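Local atomic coordinates of sugar ABC transporter (Sugar-binding protein) (Bacillus halodurans, PDB entry 4YO7), a protein that binds myo-inositol in the cleft between its two lobes and probably serves as the solute receptor of a sugar ABC importer. Residues 96-101 / 123-128; 151-156 / 184-189; 176-181 / 205-210. All coordinates share one frame; numbering follows the deposited sequence. Where two conformers were deposited one is given.

Interaction 1 of 3, residues 96-101 / 123-128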
loop_
_atom_site.group_PDB
_atom_site.type_symbol
_atom_site.label_atom_id
_atom_site.label_comp_id
_atom_site.label_asym_id
_atom_site.label_seq_id
_atom_site.Cartn_x
_atom_site.Cartn_y
_atom_site.Cartn_z
ATOM N N ASN A 96 14.028 18.567 -9.630
ATOM C CA ASN A 96 14.688 18.281 -10.897
ATOM C C ASN A 96 13.687 18.126 -12.029
ATOM O O ASN A 96 13.875 18.663 -13.115
ATOM C CB ASN A 96 15.563 17.024 -10.774
ATOM C CG ASN A 96 16.284 16.686 -12.069
ATOM O OD1 ASN A 96 15.829 15.864 -12.835
ATOM N ND2 ASN A 96 17.402 17.336 -12.317
ATOM N N PHE A 97 12.604 17.404 -11.777
ATOM C CA PHE A 97 11.550 17.283 -12.781
ATOM C C PHE A 97 10.965 18.645 -13.161
ATOM O O PHE A 97 10.720 18.904 -14.323
ATOM C CB PHE A 97 10.418 16.379 -12.299
ATOM C CG PHE A 97 10.818 14.953 -12.001
ATOM C CD1 PHE A 97 11.901 14.332 -12.600
ATOM C CD2 PHE A 97 10.019 14.212 -11.129
ATOM C CE1 PHE A 97 12.206 13.006 -12.288
ATOM C CE2 PHE A 97 10.329 12.916 -10.829
ATOM C CZ PHE A 97 11.406 12.311 -11.410
ATOM N N ILE A 98 10.748 19.525 -12.183
ATOM C CA ILE A 98 10.265 20.869 -12.466
ATOM C C ILE A 98 11.288 21.637 -13.296
ATOM O O ILE A 98 10.930 22.262 -14.288
ATOM C CB ILE A 98 9.970 21.630 -11.179
ATOM C CG1 ILE A 98 8.761 20.996 -10.496
ATOM C CG2 ILE A 98 9.718 23.101 -11.464
ATOM C CD1 ILE A 98 8.515 21.490 -9.075
ATOM N N SER A 99 12.549 21.556 -12.918
ATOM C CA SER A 99 13.561 22.329 -13.624
ATOM C C SER A 99 13.772 21.875 -15.076
ATOM O O SER A 99 14.158 22.682 -15.928
ATOM C CB SER A 99 14.873 22.310 -12.868
ATOM O OG SER A 99 15.592 21.099 -12.998
ATOM N N ARG A 100 13.521 20.593 -15.328
ATOM C CA ARG A 100 13.563 20.004 -16.668
ATOM C C ARG A 100 12.339 20.355 -17.503
ATOM O O ARG A 100 12.325 20.144 -18.721
ATOM C CB ARG A 100 13.645 18.472 -16.577
ATOM C CG ARG A 100 14.952 17.873 -16.173
ATOM C CD ARG A 100 14.701 16.386 -15.901
ATOM N NE ARG A 100 15.935 15.629 -15.655
ATOM C CZ ARG A 100 16.601 14.947 -16.581
ATOM N NH1 ARG A 100 16.170 14.912 -17.835
ATOM N NH2 ARG A 100 17.714 14.300 -16.255
ATOM N N ASN A 101 11.303 20.858 -16.831
ATOM C CA ASN A 101 9.996 21.148 -17.412
ATOM C C ASN A 101 9.326 19.911 -18.003
ATOM O O ASN A 101 8.851 19.928 -19.146
ATOM C CB ASN A 101 10.082 22.269 -18.462
ATOM C CG ASN A 101 8.765 22.991 -18.640
ATOM O OD1 ASN A 101 7.948 23.039 -17.715
ATOM N ND2 ASN A 101 8.538 23.544 -19.823
ATOM N N ASN A 123 2.229 22.251 -8.333
ATOM C CA ASN A 123 1.107 23.111 -8.749
ATOM C C ASN A 123 1.585 24.523 -9.140
ATOM O O ASN A 123 1.161 25.072 -10.170
ATOM C CB ASN A 123 0.059 23.244 -7.665
ATOM C CG ASN A 123 -0.821 22.013 -7.512
ATOM O OD1 ASN A 123 -0.975 21.199 -8.430
ATOM N ND2 ASN A 123 -1.428 21.901 -6.354
ATOM N N ASP A 124 2.464 25.112 -8.330
ATOM C CA ASP A 124 2.991 26.451 -8.641
ATOM C C ASP A 124 3.745 26.434 -9.957
ATOM O O ASP A 124 3.740 27.432 -10.655
ATOM C CB ASP A 124 3.909 26.981 -7.536
ATOM C CG ASP A 124 3.146 27.437 -6.298
ATOM O OD1 ASP A 124 1.923 27.656 -6.385
ATOM O OD2 ASP A 124 3.784 27.589 -5.244
ATOM N N ALA A 125 4.361 25.302 -10.306
ATOM C CA ALA A 125 5.111 25.171 -11.559
ATOM C C ALA A 125 4.206 24.983 -12.765
ATOM O O ALA A 125 4.659 25.052 -13.898
ATOM C CB ALA A 125 6.108 24.000 -11.465
ATOM N N GLY A 126 2.927 24.703 -12.519
ATOM C CA GLY A 126 1.964 24.519 -13.581
ATOM C C GLY A 126 2.108 23.186 -14.293
ATOM O O GLY A 126 1.769 23.071 -15.464
ATOM N N ILE A 127 2.620 22.179 -13.587
ATOM C CA ILE A 127 2.833 20.840 -14.153
ATOM C C ILE A 127 1.828 19.886 -13.501
ATOM O O ILE A 127 1.644 19.915 -12.305
ATOM C CB ILE A 127 4.282 20.350 -13.909
ATOM C CG1 ILE A 127 5.292 21.299 -14.574
ATOM C CG2 ILE A 127 4.492 18.917 -14.407
ATOM C CD1 ILE A 127 6.757 20.975 -14.255
ATOM N N PRO A 128 1.128 19.068 -14.292
ATOM C CA PRO A 128 0.232 18.092 -13.644
ATOM C C PRO A 128 0.956 17.116 -12.730
ATOM O O PRO A 128 2.026 16.619 -13.054
ATOM C CB PRO A 128 -0.399 17.332 -14.812
ATOM C CG PRO A 128 -0.062 18.076 -16.047
ATOM C CD PRO A 128 1.042 19.042 -15.767
#

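Interaction 2 of 3, residues 151-156 / 184-189. With INS (1,2,3,4,5,6-hexahydroxy-cyclohexane), chain F.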
loop_
_atom_site.group_PDB
_atom_site.type_symbol
_atom_site.label_atom_id
_atom_site.label_comp_id
_atom_site.label_asym_id
_atom_site.label_seq_id
_atom_site.Cartn_x
_atom_site.Cartn_y
_atom_site.Cartn_z
ATOM N N ILE A 151 -9.091 2.600 4.413
ATOM C CA ILE A 151 -9.951 2.138 5.499
ATOM C C ILE A 151 -10.785 0.933 5.052
ATOM O O ILE A 151 -11.088 0.070 5.885
ATOM C CB ILE A 151 -10.870 3.246 6.030
ATOM C CG1 ILE A 151 -11.522 2.795 7.337
ATOM C CG2 ILE A 151 -11.875 3.654 4.993
ATOM C CD1 ILE A 151 -12.198 3.871 8.104
ATOM N N GLN A 152 -11.112 0.865 3.752
ATOM C CA GLN A 152 -11.879 -0.253 3.180
ATOM C C GLN A 152 -11.105 -1.567 3.387
ATOM O O GLN A 152 -11.699 -2.604 3.735
ATOM C CB GLN A 152 -12.185 -0.014 1.673
ATOM C CG GLN A 152 -12.720 -1.248 0.879
ATOM C CD GLN A 152 -13.021 -0.997 -0.642
ATOM O OE1 GLN A 152 -12.121 -0.756 -1.472
ATOM N NE2 GLN A 152 -14.298 -1.108 -0.999
ATOM N N SER A 153 -9.790 -1.544 3.191
ATOM C CA SER A 153 -9.024 -2.776 3.392
ATOM C C SER A 153 -8.989 -3.211 4.870
ATOM O O SER A 153 -9.063 -4.418 5.163
ATOM C CB SER A 153 -7.603 -2.655 2.826
ATOM O OG SER A 153 -6.748 -1.761 3.495
ATOM N N GLY A 154 -8.911 -2.254 5.801
ATOM C CA GLY A 154 -8.933 -2.595 7.217
ATOM C C GLY A 154 -10.298 -3.114 7.645
ATOM O O GLY A 154 -10.396 -4.058 8.441
ATOM N N LEU A 155 -11.365 -2.541 7.077
ATOM C CA LEU A 155 -12.724 -3.014 7.353
ATOM C C LEU A 155 -12.944 -4.428 6.800
ATOM O O LEU A 155 -13.474 -5.296 7.496
ATOM C CB LEU A 155 -13.753 -2.055 6.771
ATOM C CG LEU A 155 -13.883 -0.674 7.409
ATOM C CD1 LEU A 155 -14.646 0.255 6.492
ATOM C CD2 LEU A 155 -14.598 -0.760 8.738
ATOM N N LEU A 156 -12.506 -4.675 5.573
ATOM C CA LEU A 156 -12.699 -5.989 4.942
ATOM C C LEU A 156 -11.938 -7.055 5.701
ATOM O O LEU A 156 -12.468 -8.128 5.975
ATOM C CB LEU A 156 -12.246 -5.964 3.483
ATOM C CG LEU A 156 -13.141 -5.243 2.477
ATOM C CD1 LEU A 156 -12.386 -5.077 1.150
ATOM C CD2 LEU A 156 -14.481 -5.978 2.244
ATOM N N ILE A 184 -2.632 4.565 9.377
ATOM C CA ILE A 184 -3.635 5.186 10.205
ATOM C C ILE A 184 -5.000 4.599 9.886
ATOM O O ILE A 184 -5.778 4.253 10.793
ATOM C CB ILE A 184 -3.657 6.731 10.004
ATOM C CG1 ILE A 184 -2.365 7.352 10.529
ATOM C CG2 ILE A 184 -4.906 7.341 10.674
ATOM C CD1 ILE A 184 -2.139 8.761 10.030
HETATM N N MSE A 185 -5.287 4.465 8.599
HETATM C CA MSE A 185 -6.647 4.160 8.206
HETATM C C MSE A 185 -6.933 2.662 8.127
HETATM O O MSE A 185 -8.067 2.249 8.370
HETATM C CB MSE A 185 -6.987 4.865 6.885
HETATM C CG MSE A 185 -7.019 6.378 7.047
HETATM SE SE MSE A 185 -8.446 6.958 8.293
HETATM C CE MSE A 185 -9.943 6.860 7.094
ATOM N N ARG A 186 -5.930 1.822 7.868
ATOM C CA ARG A 186 -6.160 0.376 7.980
ATOM C C ARG A 186 -6.454 0.017 9.429
ATOM O O ARG A 186 -7.417 -0.697 9.729
ATOM C CB ARG A 186 -4.972 -0.421 7.439
ATOM C CG ARG A 186 -4.953 -0.422 5.947
ATOM C CD ARG A 186 -3.676 -1.007 5.388
ATOM N NE ARG A 186 -3.676 -0.940 3.937
ATOM C CZ ARG A 186 -2.602 -1.154 3.186
ATOM N NH1 ARG A 186 -1.439 -1.454 3.751
ATOM N NH2 ARG A 186 -2.686 -1.056 1.877
ATOM N N THR A 187 -5.655 0.548 10.341
ATOM C CA THR A 187 -5.896 0.307 11.751
ATOM C C THR A 187 -7.209 0.896 12.222
ATOM O O THR A 187 -7.877 0.281 13.038
ATOM C CB THR A 187 -4.721 0.842 12.574
ATOM O OG1 THR A 187 -3.604 0.029 12.272
ATOM C CG2 THR A 187 -4.963 0.764 14.096
ATOM N N GLU A 188 -7.593 2.055 11.694
ATOM C CA GLU A 188 -8.885 2.639 12.045
ATOM C C GLU A 188 -10.030 1.724 11.578
ATOM O O GLU A 188 -11.000 1.506 12.324
ATOM C CB GLU A 188 -9.039 4.052 11.471
ATOM C CG GLU A 188 -10.451 4.635 11.647
ATOM C CD GLU A 188 -10.825 4.904 13.095
ATOM O OE1 GLU A 188 -9.925 4.915 13.979
ATOM O OE2 GLU A 188 -12.039 5.119 13.348
ATOM N N GLY A 189 -9.903 1.150 10.389
ATOM C CA GLY A 189 -10.910 0.228 9.889
ATOM C C GLY A 189 -10.970 -1.007 10.775
ATOM O O GLY A 189 -12.052 -1.489 11.103
HETATM C C1 INS F . 3.472 0.402 1.106
HETATM C C2 INS F . 3.691 -1.106 1.141
HETATM C C3 INS F . 2.422 -1.776 1.669
HETATM C C4 INS F . 1.212 -1.454 0.785
HETATM C C5 INS F . 1.029 0.077 0.717
HETATM C C6 INS F . 2.300 0.734 0.198
HETATM O O1 INS F . 4.650 1.077 0.586
HETATM O O2 INS F . 3.943 -1.540 -0.194
HETATM O O3 INS F . 2.687 -3.210 1.687
HETATM O O4 INS F . 0.023 -2.006 1.370
HETATM O O5 INS F . -0.034 0.361 -0.209
HETATM O O6 INS F . 2.094 2.200 0.223
#

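Interaction 3 of 3, residues 176-181 / 205-210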
loop_
_atom_site.group_PDB
_atom_site.type_symbol
_atom_site.label_atom_id
_atom_site.label_comp_id
_atom_site.label_asym_id
_atom_site.label_seq_id
_atom_site.Cartn_x
_atom_site.Cartn_y
_atom_site.Cartn_z
ATOM N N GLY A 176 1.629 -0.507 10.376
ATOM C CA GLY A 176 2.676 -0.261 9.414
ATOM C C GLY A 176 3.488 0.985 9.765
ATOM O O GLY A 176 3.599 1.375 10.951
ATOM N N GLU A 177 4.085 1.587 8.746
ATOM C CA GLU A 177 4.934 2.758 8.950
ATOM C C GLU A 177 4.108 3.915 9.515
ATOM O O GLU A 177 3.120 4.386 8.922
ATOM C CB GLU A 177 5.644 3.153 7.642
ATOM C CG GLU A 177 6.652 2.094 7.239
ATOM C CD GLU A 177 7.315 2.322 5.896
ATOM O OE1 GLU A 177 7.652 3.472 5.558
ATOM O OE2 GLU A 177 7.545 1.312 5.205
ATOM N N LEU A 178 4.476 4.330 10.717
ATOM C CA LEU A 178 3.632 5.224 11.472
ATOM C C LEU A 178 3.499 6.566 10.785
ATOM O O LEU A 178 4.489 7.227 10.399
ATOM C CB LEU A 178 4.157 5.421 12.908
ATOM C CG LEU A 178 4.012 4.203 13.826
ATOM C CD1 LEU A 178 4.654 4.518 15.197
ATOM C CD2 LEU A 178 2.600 3.692 13.996
ATOM N N GLY A 179 2.241 6.945 10.660
ATOM C CA GLY A 179 1.857 8.194 10.030
ATOM C C GLY A 179 1.546 8.101 8.537
ATOM O O GLY A 179 1.064 9.084 7.959
ATOM N N HIS A 180 1.853 6.976 7.904
ATOM C CA HIS A 180 1.337 6.752 6.556
ATOM C C HIS A 180 -0.183 6.718 6.660
ATOM O O HIS A 180 -0.728 6.169 7.618
ATOM C CB HIS A 180 1.833 5.443 5.962
ATOM C CG HIS A 180 3.268 5.457 5.538
ATOM N ND1 HIS A 180 3.767 4.562 4.617
ATOM C CD2 HIS A 180 4.312 6.226 5.916
ATOM C CE1 HIS A 180 5.052 4.787 4.433
ATOM N NE2 HIS A 180 5.411 5.799 5.207
ATOM N N GLU A 181 -0.886 7.256 5.665
ATOM C CA GLU A 181 -2.339 7.172 5.706
ATOM C C GLU A 181 -2.808 5.726 5.725
ATOM O O GLU A 181 -3.814 5.404 6.371
ATOM C CB GLU A 181 -2.942 7.931 4.523
ATOM C CG GLU A 181 -4.446 7.974 4.537
ATOM C CD GLU A 181 -5.137 6.844 3.823
ATOM O OE1 GLU A 181 -4.451 5.926 3.342
ATOM O OE2 GLU A 181 -6.403 6.869 3.783
ATOM N N GLN A 205 -0.832 -3.505 20.423
ATOM C CA GLN A 205 -0.748 -2.712 19.206
ATOM C C GLN A 205 0.653 -2.143 19.131
ATOM O O GLN A 205 1.093 -1.447 20.041
ATOM C CB GLN A 205 -1.768 -1.583 19.188
ATOM C CG GLN A 205 -1.754 -0.824 17.883
ATOM C CD GLN A 205 -2.762 0.304 17.838
ATOM O OE1 GLN A 205 -3.656 0.407 18.691
ATOM N NE2 GLN A 205 -2.619 1.171 16.842
ATOM N N GLY A 206 1.345 -2.452 18.045
ATOM C CA GLY A 206 2.681 -1.965 17.842
ATOM C C GLY A 206 3.003 -1.901 16.371
ATOM O O GLY A 206 2.323 -2.527 15.571
ATOM N N THR A 207 4.060 -1.177 16.023
ATOM C CA THR A 207 4.457 -1.040 14.617
ATOM C C THR A 207 5.619 -1.964 14.243
ATOM O O THR A 207 6.621 -2.102 14.972
ATOM C CB THR A 207 4.823 0.405 14.283
ATOM O OG1 THR A 207 5.199 0.519 12.906
ATOM C CG2 THR A 207 5.956 0.900 15.140
ATOM N N ALA A 208 5.482 -2.598 13.087
ATOM C CA ALA A 208 6.591 -3.357 12.494
ATOM C C ALA A 208 6.915 -2.812 11.095
ATOM O O ALA A 208 7.527 -3.483 10.268
ATOM C CB ALA A 208 6.293 -4.863 12.473
ATOM N N LYS A 209 6.572 -1.544 10.879
ATOM C CA LYS A 209 7.184 -0.736 9.829
ATOM C C LYS A 209 7.047 -1.334 8.424
ATOM O O LYS A 209 7.921 -1.152 7.588
ATOM C CB LYS A 209 8.662 -0.507 10.154
ATOM C CG LYS A 209 8.885 0.110 11.534
ATOM C CD LYS A 209 10.369 0.237 11.873
ATOM C CE LYS A 209 10.571 0.816 13.262
ATOM N NZ LYS A 209 10.674 2.286 13.255
ATOM N N PHE A 210 5.923 -2.000 8.174
ATOM C CA PHE A 210 5.614 -2.683 6.908
ATOM C C PHE A 210 6.653 -3.724 6.514
ATOM O O PHE A 210 6.681 -4.158 5.343
ATOM C CB PHE A 210 5.439 -1.680 5.767
ATOM C CG PHE A 210 4.107 -0.960 5.747
ATOM C CD1 PHE A 210 2.909 -1.614 6.038
ATOM C CD2 PHE A 210 4.057 0.368 5.386
ATOM C CE1 PHE A 210 1.709 -0.960 5.959
ATOM C CE2 PHE A 210 2.853 1.026 5.324
ATOM C CZ PHE A 210 1.675 0.356 5.625
HETATM O O HOH W 1 9.240 -0.927 5.387
HETATM O O HOH W 2 6.700 2.743 11.898
#

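Interaction 1 of 3, residues 96-101 / 123-128
The carboxamide of Asn101 brings its oxygen end to Ile127, with OD1 standing 4.2 Å from the methyl CD1. Two other flat groups of 96-101 turn elsewhere. The Phe97 ring leads away from 123-128 and is packed against Ile79 and Ser81 of strand 76-82 and against Ile105. The guanidinium of Arg100 has Asn96 CG at its edge, in plane, but Arg100 was modelled in two conformers, so this pairing is doubtful. What joins the segments is therefore aliphatic. The branch CG2 of Ile98 meets Ala125 CB at 3.7 Å, and CG1 lies 4.1 Å from the same methyl, so the fork of the isoleucine straddles it. Helix 87-100 leads into strand 104-107, and helix 112-125 carries the chain on to strand 129-132; both belong to right-handed beta-alpha-beta crossovers on one face of the parallel sheet of the N-terminal lobe, a fold of the periplasmic binding protein type. Each helix ends in a Schellman motif, with Asn101 and Gly126 as the residues of positive phi. Just past the second of these, Ile127 reaches back: with CG1 anti to its carbonyl carbon (chi1 -61°) and the chain extended to CD1, that methyl comes within 3.9 Å of Ile98 CA. Ile98 also packs on Met121 and Val122, and Ile127 on Val122 and Ile105, which carries the apolar seam down toward the sheet. On the far flank of the first helix, Asn96 O accepts both Arg100 N and Ser99 OG, the two donors arriving from the same face of its carbonyl plane.

Interaction 2 of 3, residues 151-156 / 184-189
Ser153 and Arg186 meet obliquely: the serine hydroxyl sits beside the shaft of the arginine, OG 3.3 Å from CG and 3.2 Å from NE, and the NE bond to it is weak (133° at the hydrogen). The firmer partner of Ser153 OG is the carbonyl of Ser150, one turn earlier. Leaving its helix with CG anti to the carbonyl carbon (chi1 -76°) and running extended to NE, Arg186 carries its guanidinium into the pocket, where the inositol lies at its edge, near its plane. NH1 and NH2 both donate to INS O4, NH1 at 2.8 Å, a fork that fixes the rotation of the group; Tyr311 OH also holds NH2. Helices 150-164 and 181-195 belong to the second lobe of this two-lobed binding-protein fold, and their segments cross at -33° with axes only 6.7 Å apart. Glycines permit that closeness: a CB on Gly154 would clash with Arg186 O, and one on Gly189 with Ile151 O. The backbones meet instead through CA-H...O contacts, from Gly154 CA to Arg186 O and from Ile151 CA to Met185 O, the latter 3.4 Å long. On the other flank, Ile151 and the bent chain of selenomethionine Met185 pass at a slant, CD1 to CE 3.9 Å, while Glu188 lies alongside Ile151, its carboxylate held by Gln192. Leu155 closes this flank, its CD2 resting 3.6 Å from Gly189 O.

Interaction 3 of 3, residues 176-181 / 205-210
Two neighbouring parallel strands of the second lobe, 169-175 and 200-207, give way to loops at the C-terminal end of a parallel alpha/beta sheet, where ligand sites commonly form, and this contact joins those loops beside the inositol pocket. Thr207 is its polar hub. Its OG1, set anti to the backbone N (chi1 -180°), donates to Gly176 O at 2.7 Å, coming from above the carbonyl plane, 49° out of it. The same oxygen accepts Lys209 N at 3.2 Å, forming an ST turn, and a water that donates to it accepts Leu178 N at 3.0 Å, so the hydroxyl links both backbones. A valine here has no hydroxyl, and Gly176 O, Lys209 N and the bridging water would probably be left without their mate, the join between the two loops weakened. The methyl of Thr207 has apolar company instead, CG2 lying obliquely across Leu178 CD1. Leu178 and Gly179 are the central pair of a type II turn from Glu177 to His180, Gly179 taking the positive phi, and His180 then takes the N-cap position of helix 181-195. The other half of the contact is Phe210; the side chain of Phe210 is about 4 Å from the bound INS at the nearest atoms. Gly176 CA presses on one face of the ring as a CH-pi contact, 3.7 Å from the centroid and 17° off the normal; a CB at Gly176 would collide with CE1. Glu177 N lies over that same face, offset toward the rim. The carboxylate of Glu177 comes round to the ring edge, where OE2 is 3.6 Å from CD2. His180 also meets the edge, ND1 lying near the ring plane 3.7 Å from Phe210 CE2, while Glu177 CB sits 3.5 Å above the centre of the imidazole.

In the fold
Interaction 1 lies in the N-terminal lobe, its centre about 34 Å from that of interaction 2 and 32 Å from that of interaction 3, touching neither. It is a partly buried, largely aliphatic meeting at two helix ends. Interactions 2 and 3 share the second lobe and helix 181-195, which 184-189 belongs to and 176-181 leads into; Arg186 NH1 packs on Phe210 CE1. No touching residue of interaction 2 is exposed, whereas interaction 3 mixes buried Gly176 and Phe210 with exposed Leu178 and Lys209. Polar bonds join the segments only nearer the inositol: a weak serine-arginine bond amid glycine-mediated helix packing in interaction 2, a firmer threonine bond and a water between loops in interaction 3.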